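Local structure of probable branched-chain amino acid ABC transporter, amino acid binding protein (3LKB) at residues A38-F49 and V298-E306; E140-H151 and A197-N206. The protein probably serves as the solute-binding component of an ABC transporter for branched-chain amino acids, and holds a valine in its ligand pocket. The protein carries 2 engineered substitutions. One frame throughout, in Å; residues are numbered along the deposited sequence.

Contact 1: A38-F49 and V298-E306; sequences ANERKLVPGVVF and VEAIRRAQE
Val44 and Arg302 bring the two backbones together, their CA atoms 5.3 Å apart. The strand at Val47-Phe49 runs nearly antiparallel to the helix at Val298-Glu306, at 160°, with the axes 11.5 Å apart. Between helix 21-41 and this strand the chain leaves the helix by a Schellman motif at Lys42, then makes a type II turn from Val44 to Val47. Val44 CG1 lies 3.6 Å from Arg302 CB and also meets Val298 CG1. Phe49 reaches the helix with the far end of its ring. One face carries Val47 CG1 over its centre; the opposite face has Val298 CG2 toward its rim. Ile301 CG2 comes to Phe49 CZ at 3.9 Å. Arg302 CG stands opposite its own backbone N (chi1 -171°), which lays the chain along the loop, with CD 3.5 Å from Leu43 O. A bend at chi3 then lets the guanidinium grip Glu299 side-on: Arg302 NE to Glu299 OE1 at 2.9 Å, Arg302 NH2 to Glu299 OE2 at 2.7 Å. A leucine replacing Arg302 would probably leave the Glu299 carboxylate without this two-nitrogen grip. Gln305 NE2 lies 3.0 Å from Pro45 O. Val8 of strand 6-14 also touches Phe49. The contact thus joins the helix-to-strand connection of an alpha/beta lobe to helix 285-308 mainly through apolar groups, with Glu299 shared between Arg302 and Arg303 within the helix.

Contact 2: E140-H151 and A197-N206; sequences EKKGAKVALVVH and AGVEYVVHQN
Tyr201 and Val146 are paired in neighbouring parallel strands, 145-150 and 201-205, with axes 4.7 Å apart. The register runs on to Val150 with Gln205. Backbone bonds go both ways, among them Ala147 N to Tyr201 O at 3.0 Å and Val203 N to Ala147 O at 2.9 Å. Tyr201 can be followed outward. Tyr201 CB lies 4.2 Å from Val146 CB. CG is turned away from the carbonyl carbon (chi1 -70°), which sends the ring back toward the turn before strand 145-150. CD2 and CE2 pass Ala144 CB, with Tyr201 CE2 at 3.8 Å. CE1 and CZ lie near the Glu140 carboxylate. At the tip, Tyr201 OH donates to Glu140 OE2 at 2.8 Å, on the anti lone pair of that oxygen. That oxygen lies at the ring edge, and the carboxylate plane stands 82° to the ring. Glu200 reaches the same turn: OE1 takes Lys145 N on its anti lone pair at 2.8 Å, and Lys141 NZ forms a salt bridge to OE2 with weak bonds to both oxygens. Ala147 CB meets Val199 CG1 at 3.6 Å, on the face where Phe194 of helix 188-196 packs. Ile137 of helix 126-140 touches Tyr201 and Val203 on the other. These are inner strands of the sheet in one lobe of a periplasmic binding protein fold. Backbone bonds fix their register. The Tyr201 hydroxyl ties the end of helix 126-140 to the start of strand 201-205, and the Glu200 carboxylate ties the turn and Lys145 to it as well.

After strand 6-14 and most of helix 21-41, the chain reaches residues 38-49, the connection to strand 47-55. It then runs past valine-pocket residues such as Tyr82, Ser105 and Tyr126 and through helix 126-140 into strand 145-150. Helix 160-170, strand 173-179 and helix 188-196 follow before strand 201-205 closes the short loop of contact 2. Only after helix 285-308 is reached does contact 1 close. Contact 2 is therefore nested inside the long loop of contact 1, and the two do not cross. Their centres are 45 Å apart, on opposite sides of the chain's centre. Contact 1 ties helix 285-308 to the early helix and strand; contact 2 joins neighbours in the large mixed sheet.

Contact 1: A38-F49 and V298-E306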
# COMPACT_ATOMS: atom_id res chain seq x y z
N ALA A 38 18.44 -1.93 -15.05
CA ALA A 38 19.02 -1.29 -16.24
C ALA A 38 20.37 -0.63 -15.94
O ALA A 38 21.32 -0.77 -16.70
CB ALA A 38 18.06 -0.28 -16.85
N ASN A 39 20.45 0.08 -14.82
CA ASN A 39 21.68 0.78 -14.41
C ASN A 39 22.83 -0.18 -14.05
O ASN A 39 23.96 0.03 -14.49
CB ASN A 39 21.41 1.79 -13.26
CG ASN A 39 20.73 3.09 -13.74
OD1 ASN A 39 20.88 3.51 -14.90
ND2 ASN A 39 19.99 3.73 -12.86
N GLU A 40 22.51 -1.22 -13.24
CA GLU A 40 23.49 -2.23 -12.82
C GLU A 40 24.05 -3.05 -14.00
O GLU A 40 25.21 -3.40 -13.99
CB GLU A 40 22.89 -3.23 -11.80
CG GLU A 40 21.96 -2.65 -10.74
CD GLU A 40 22.48 -2.82 -9.29
OE1 GLU A 40 23.40 -3.68 -9.09
OE2 GLU A 40 21.93 -2.11 -8.38
N ARG A 41 23.23 -3.36 -14.98
CA ARG A 41 23.67 -4.17 -16.10
C ARG A 41 24.05 -3.33 -17.31
O ARG A 41 24.40 -3.87 -18.35
CB ARG A 41 22.55 -5.12 -16.51
CG ARG A 41 21.88 -5.80 -15.34
CD ARG A 41 22.69 -6.99 -14.76
NE ARG A 41 23.37 -7.77 -15.80
CZ ARG A 41 24.66 -8.09 -15.77
NH1 ARG A 41 25.43 -7.70 -14.75
NH2 ARG A 41 25.19 -8.80 -16.77
N LYS A 42 23.95 -2.01 -17.19
CA LYS A 42 24.26 -1.11 -18.30
C LYS A 42 23.57 -1.54 -19.62
O LYS A 42 24.19 -1.66 -20.68
CB LYS A 42 25.78 -0.92 -18.45
CG LYS A 42 26.35 0.21 -17.57
CD LYS A 42 27.30 -0.31 -16.49
CE LYS A 42 28.75 -0.57 -17.02
NZ LYS A 42 29.48 -1.72 -16.32
N LEU A 43 22.28 -1.78 -19.52
CA LEU A 43 21.48 -2.13 -20.65
C LEU A 43 21.49 -1.08 -21.75
O LEU A 43 21.37 -1.42 -22.92
CB LEU A 43 20.04 -2.37 -20.21
CG LEU A 43 19.52 -3.79 -19.97
CD1 LEU A 43 20.55 -4.72 -19.39
CD2 LEU A 43 18.30 -3.70 -19.07
N VAL A 44 21.58 0.19 -21.39
CA VAL A 44 21.72 1.20 -22.41
C VAL A 44 23.06 1.92 -22.26
O VAL A 44 23.24 2.75 -21.39
CB VAL A 44 20.54 2.21 -22.52
CG1 VAL A 44 19.21 1.47 -22.50
CG2 VAL A 44 20.59 3.20 -21.38
N PRO A 45 23.97 1.61 -23.15
CA PRO A 45 25.31 2.15 -22.98
C PRO A 45 25.27 3.68 -23.06
O PRO A 45 24.62 4.24 -23.95
CB PRO A 45 26.09 1.55 -24.16
CG PRO A 45 25.17 0.36 -24.70
CD PRO A 45 23.79 0.96 -24.45
N GLY A 46 25.90 4.31 -22.07
CA GLY A 46 26.03 5.75 -22.00
C GLY A 46 24.88 6.47 -21.31
O GLY A 46 24.79 7.68 -21.38
N VAL A 47 23.99 5.73 -20.65
CA VAL A 47 22.82 6.35 -20.04
C VAL A 47 22.65 5.91 -18.59
O VAL A 47 22.61 4.71 -18.30
CB VAL A 47 21.55 5.97 -20.81
CG1 VAL A 47 20.29 6.38 -20.04
CG2 VAL A 47 21.55 6.58 -22.16
N VAL A 48 22.58 6.84 -17.65
CA VAL A 48 22.12 6.41 -16.32
C VAL A 48 20.67 6.84 -16.12
O VAL A 48 20.31 8.00 -16.39
CB VAL A 48 23.10 6.75 -15.13
CG1 VAL A 48 24.48 7.05 -15.65
CG2 VAL A 48 22.63 7.92 -14.29
N PHE A 49 19.83 5.88 -15.76
CA PHE A 49 18.43 6.20 -15.53
C PHE A 49 18.24 6.82 -14.16
O PHE A 49 18.70 6.30 -13.15
CB PHE A 49 17.50 4.99 -15.73
CG PHE A 49 17.41 4.53 -17.18
CD1 PHE A 49 16.54 5.13 -18.08
CD2 PHE A 49 18.22 3.49 -17.63
CE1 PHE A 49 16.47 4.71 -19.40
CE2 PHE A 49 18.17 3.06 -18.96
CZ PHE A 49 17.30 3.66 -19.85
N VAL A 298 12.53 1.06 -21.54
CA VAL A 298 13.94 0.93 -21.60
C VAL A 298 14.37 0.37 -22.98
O VAL A 298 15.36 0.81 -23.58
CB VAL A 298 14.51 0.11 -20.43
CG1 VAL A 298 16.02 -0.20 -20.68
CG2 VAL A 298 14.27 0.86 -19.13
N GLU A 299 13.64 -0.57 -23.54
CA GLU A 299 14.09 -1.02 -24.88
C GLU A 299 13.94 0.06 -25.97
O GLU A 299 14.74 0.13 -26.87
CB GLU A 299 13.45 -2.36 -25.27
CG GLU A 299 13.64 -2.81 -26.75
CD GLU A 299 15.04 -3.31 -27.08
OE1 GLU A 299 15.88 -3.32 -26.16
OE2 GLU A 299 15.31 -3.72 -28.25
N ALA A 300 12.93 0.91 -25.89
CA ALA A 300 12.80 1.95 -26.92
C ALA A 300 13.87 3.04 -26.76
O ALA A 300 14.37 3.55 -27.78
CB ALA A 300 11.44 2.56 -26.90
N ILE A 301 14.25 3.40 -25.54
CA ILE A 301 15.38 4.28 -25.26
C ILE A 301 16.70 3.73 -25.83
O ILE A 301 17.48 4.45 -26.37
CB ILE A 301 15.55 4.61 -23.71
CG1 ILE A 301 14.44 5.45 -23.12
CG2 ILE A 301 16.84 5.23 -23.43
CD1 ILE A 301 13.38 5.59 -23.96
N ARG A 302 16.90 2.45 -25.70
CA ARG A 302 18.06 1.78 -26.22
C ARG A 302 18.12 1.83 -27.74
O ARG A 302 19.12 2.11 -28.29
CB ARG A 302 18.17 0.33 -25.71
CG ARG A 302 19.45 -0.33 -26.06
CD ARG A 302 19.47 -1.79 -25.88
NE ARG A 302 18.59 -2.42 -26.80
CZ ARG A 302 18.89 -2.79 -28.02
NH1 ARG A 302 20.08 -2.63 -28.51
NH2 ARG A 302 17.97 -3.33 -28.74
N ARG A 303 17.00 1.55 -28.37
CA ARG A 303 16.90 1.66 -29.80
C ARG A 303 17.05 3.08 -30.28
O ARG A 303 17.72 3.33 -31.22
CB ARG A 303 15.65 1.01 -30.31
CG ARG A 303 15.73 -0.46 -30.34
CD ARG A 303 14.42 -1.02 -30.21
NE ARG A 303 14.36 -2.44 -30.11
CZ ARG A 303 13.57 -3.18 -30.84
NH1 ARG A 303 12.90 -2.59 -31.75
NH2 ARG A 303 13.50 -4.45 -30.66
N ALA A 304 16.46 4.01 -29.59
CA ALA A 304 16.75 5.40 -29.87
C ALA A 304 18.28 5.72 -29.82
O ALA A 304 18.77 6.50 -30.64
CB ALA A 304 15.93 6.36 -28.93
N GLN A 305 19.02 5.12 -28.89
CA GLN A 305 20.43 5.49 -28.77
C GLN A 305 21.24 4.92 -29.88
O GLN A 305 22.16 5.57 -30.39
CB GLN A 305 21.05 5.04 -27.47
CG GLN A 305 21.12 6.15 -26.49
CD GLN A 305 22.46 6.85 -26.42
OE1 GLN A 305 22.55 8.07 -26.60
NE2 GLN A 305 23.51 6.09 -26.10
N GLU A 306 20.93 3.68 -30.21
CA GLU A 306 21.59 2.98 -31.27
C GLU A 306 21.35 3.68 -32.62
O GLU A 306 22.30 3.93 -33.34
CB GLU A 306 21.11 1.53 -31.26
CG GLU A 306 21.04 0.81 -32.62
CD GLU A 306 19.84 -0.17 -32.69
OE1 GLU A 306 18.67 0.32 -32.87
OE2 GLU A 306 20.08 -1.42 -32.57

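Contact 2: E140-H151 and A197-N206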
# COMPACT_ATOMS: atom_id res chain seq x y z
N GLU A 140 -20.11 -22.31 -23.27
CA GLU A 140 -20.56 -23.19 -22.19
C GLU A 140 -22.06 -23.36 -22.14
O GLU A 140 -22.53 -24.46 -21.92
CB GLU A 140 -20.17 -22.65 -20.82
CG GLU A 140 -18.83 -23.04 -20.39
CD GLU A 140 -18.77 -23.48 -18.93
OE1 GLU A 140 -17.77 -24.17 -18.61
OE2 GLU A 140 -19.65 -23.14 -18.10
N LYS A 141 -22.79 -22.25 -22.32
CA LYS A 141 -24.21 -22.21 -22.03
C LYS A 141 -24.85 -21.09 -22.81
O LYS A 141 -24.55 -19.92 -22.54
CB LYS A 141 -24.42 -21.94 -20.54
CG LYS A 141 -25.88 -21.64 -20.16
CD LYS A 141 -26.54 -22.89 -19.57
CE LYS A 141 -28.06 -22.72 -19.43
NZ LYS A 141 -28.44 -21.76 -18.35
N LYS A 142 -25.71 -21.43 -23.79
CA LYS A 142 -26.43 -20.44 -24.61
C LYS A 142 -27.52 -19.82 -23.81
O LYS A 142 -28.15 -20.49 -22.98
CB LYS A 142 -27.05 -21.02 -25.88
CG LYS A 142 -27.16 -22.50 -25.85
CD LYS A 142 -25.88 -23.17 -26.39
CE LYS A 142 -24.87 -23.63 -25.29
NZ LYS A 142 -23.44 -23.33 -25.68
N GLY A 143 -27.72 -18.54 -24.08
CA GLY A 143 -28.74 -17.74 -23.44
C GLY A 143 -28.42 -17.49 -21.98
O GLY A 143 -29.32 -17.12 -21.23
N ALA A 144 -27.15 -17.68 -21.59
CA ALA A 144 -26.75 -17.56 -20.18
C ALA A 144 -27.03 -16.18 -19.60
O ALA A 144 -26.83 -15.17 -20.25
CB ALA A 144 -25.30 -17.90 -19.99
N LYS A 145 -27.51 -16.13 -18.36
CA LYS A 145 -27.69 -14.87 -17.72
C LYS A 145 -26.40 -14.47 -17.04
O LYS A 145 -25.86 -15.21 -16.26
CB LYS A 145 -28.80 -14.95 -16.68
CG LYS A 145 -30.19 -15.47 -17.18
CD LYS A 145 -31.21 -14.41 -16.83
CE LYS A 145 -32.44 -14.97 -16.16
NZ LYS A 145 -33.58 -15.02 -17.13
N VAL A 146 -25.94 -13.26 -17.31
CA VAL A 146 -24.68 -12.79 -16.76
C VAL A 146 -24.84 -11.42 -16.10
O VAL A 146 -25.64 -10.59 -16.53
CB VAL A 146 -23.53 -12.84 -17.82
CG1 VAL A 146 -24.01 -13.23 -19.15
CG2 VAL A 146 -22.60 -11.59 -17.88
N ALA A 147 -24.07 -11.20 -15.04
CA ALA A 147 -24.08 -9.94 -14.35
C ALA A 147 -22.66 -9.39 -14.42
O ALA A 147 -21.68 -10.15 -14.39
CB ALA A 147 -24.48 -10.15 -12.94
N LEU A 148 -22.54 -8.08 -14.55
CA LEU A 148 -21.25 -7.47 -14.50
C LEU A 148 -21.12 -6.78 -13.15
O LEU A 148 -22.06 -6.11 -12.70
CB LEU A 148 -21.08 -6.46 -15.64
CG LEU A 148 -21.29 -6.91 -17.10
CD1 LEU A 148 -20.92 -5.77 -18.09
CD2 LEU A 148 -20.53 -8.19 -17.47
N VAL A 149 -19.95 -6.95 -12.52
CA VAL A 149 -19.58 -6.20 -11.32
C VAL A 149 -18.23 -5.49 -11.52
O VAL A 149 -17.23 -6.11 -11.81
CB VAL A 149 -19.51 -7.14 -10.06
CG1 VAL A 149 -18.86 -6.42 -8.88
CG2 VAL A 149 -20.88 -7.57 -9.68
N VAL A 150 -18.20 -4.21 -11.22
CA VAL A 150 -17.29 -3.28 -11.80
C VAL A 150 -16.85 -2.25 -10.77
O VAL A 150 -17.63 -1.85 -9.88
CB VAL A 150 -18.03 -2.67 -12.95
CG1 VAL A 150 -18.08 -1.18 -12.91
CG2 VAL A 150 -17.58 -3.24 -14.23
N HIS A 151 -15.59 -1.86 -10.85
CA HIS A 151 -15.05 -0.89 -9.94
C HIS A 151 -15.72 0.45 -10.25
O HIS A 151 -16.03 0.76 -11.43
CB HIS A 151 -13.55 -0.80 -10.19
CG HIS A 151 -12.81 0.05 -9.22
ND1 HIS A 151 -12.58 1.40 -9.44
CD2 HIS A 151 -12.29 -0.23 -7.99
CE1 HIS A 151 -11.93 1.90 -8.40
NE2 HIS A 151 -11.74 0.93 -7.52
N ALA A 197 -32.60 -13.12 -9.62
CA ALA A 197 -32.73 -12.81 -11.03
C ALA A 197 -32.20 -13.95 -11.86
O ALA A 197 -32.18 -13.86 -13.07
CB ALA A 197 -31.99 -11.52 -11.35
N GLY A 198 -31.72 -15.02 -11.22
CA GLY A 198 -31.19 -16.18 -11.95
C GLY A 198 -29.84 -16.00 -12.65
O GLY A 198 -29.53 -16.72 -13.59
N VAL A 199 -29.03 -15.05 -12.18
CA VAL A 199 -27.68 -14.86 -12.70
C VAL A 199 -26.88 -16.16 -12.60
O VAL A 199 -26.96 -16.84 -11.61
CB VAL A 199 -26.95 -13.66 -12.00
CG1 VAL A 199 -25.46 -13.57 -12.34
CG2 VAL A 199 -27.65 -12.35 -12.37
N GLU A 200 -26.12 -16.50 -13.64
CA GLU A 200 -25.39 -17.77 -13.61
C GLU A 200 -23.90 -17.57 -13.76
O GLU A 200 -23.11 -18.47 -13.49
CB GLU A 200 -25.92 -18.73 -14.65
CG GLU A 200 -26.66 -18.09 -15.79
CD GLU A 200 -27.60 -19.07 -16.52
OE1 GLU A 200 -28.19 -18.68 -17.58
OE2 GLU A 200 -27.73 -20.22 -16.04
N TYR A 201 -23.52 -16.37 -14.18
CA TYR A 201 -22.14 -16.05 -14.43
C TYR A 201 -21.99 -14.63 -14.01
O TYR A 201 -22.75 -13.77 -14.43
CB TYR A 201 -21.84 -16.14 -15.92
CG TYR A 201 -21.85 -17.54 -16.44
CD1 TYR A 201 -20.66 -18.26 -16.57
CD2 TYR A 201 -23.05 -18.16 -16.82
CE1 TYR A 201 -20.67 -19.56 -17.05
CE2 TYR A 201 -23.07 -19.47 -17.32
CZ TYR A 201 -21.88 -20.16 -17.43
OH TYR A 201 -21.88 -21.45 -17.91
N VAL A 202 -21.00 -14.38 -13.18
CA VAL A 202 -20.66 -13.01 -12.86
C VAL A 202 -19.29 -12.67 -13.45
O VAL A 202 -18.29 -13.35 -13.17
CB VAL A 202 -20.61 -12.80 -11.34
CG1 VAL A 202 -20.41 -11.36 -11.03
CG2 VAL A 202 -21.84 -13.28 -10.73
N VAL A 203 -19.24 -11.62 -14.25
CA VAL A 203 -17.98 -11.18 -14.81
C VAL A 203 -17.52 -9.95 -14.05
O VAL A 203 -18.29 -9.01 -13.92
CB VAL A 203 -18.13 -10.81 -16.28
CG1 VAL A 203 -16.86 -10.14 -16.81
CG2 VAL A 203 -18.46 -12.06 -17.05
N HIS A 204 -16.28 -9.97 -13.57
CA HIS A 204 -15.73 -8.84 -12.79
C HIS A 204 -14.74 -7.97 -13.55
O HIS A 204 -13.86 -8.46 -14.23
CB HIS A 204 -14.98 -9.38 -11.58
CG HIS A 204 -15.87 -9.96 -10.52
ND1 HIS A 204 -16.33 -11.27 -10.56
CD2 HIS A 204 -16.38 -9.42 -9.39
CE1 HIS A 204 -17.05 -11.52 -9.48
NE2 HIS A 204 -17.09 -10.41 -8.75
N GLN A 205 -14.85 -6.66 -13.38
CA GLN A 205 -13.79 -5.74 -13.79
C GLN A 205 -13.37 -4.94 -12.58
O GLN A 205 -13.99 -3.95 -12.20
CB GLN A 205 -14.29 -4.80 -14.89
CG GLN A 205 -13.42 -3.58 -15.15
CD GLN A 205 -12.06 -3.87 -15.88
OE1 GLN A 205 -11.58 -5.00 -15.91
NE2 GLN A 205 -11.45 -2.83 -16.43
N ASN A 206 -12.27 -5.32 -11.98
CA ASN A 206 -11.92 -4.74 -10.70
C ASN A 206 -10.48 -5.06 -10.37
O ASN A 206 -9.80 -5.72 -11.18
CB ASN A 206 -12.85 -5.37 -9.67
CG ASN A 206 -13.33 -4.39 -8.63
OD1 ASN A 206 -12.60 -3.48 -8.25
ND2 ASN A 206 -14.58 -4.55 -8.17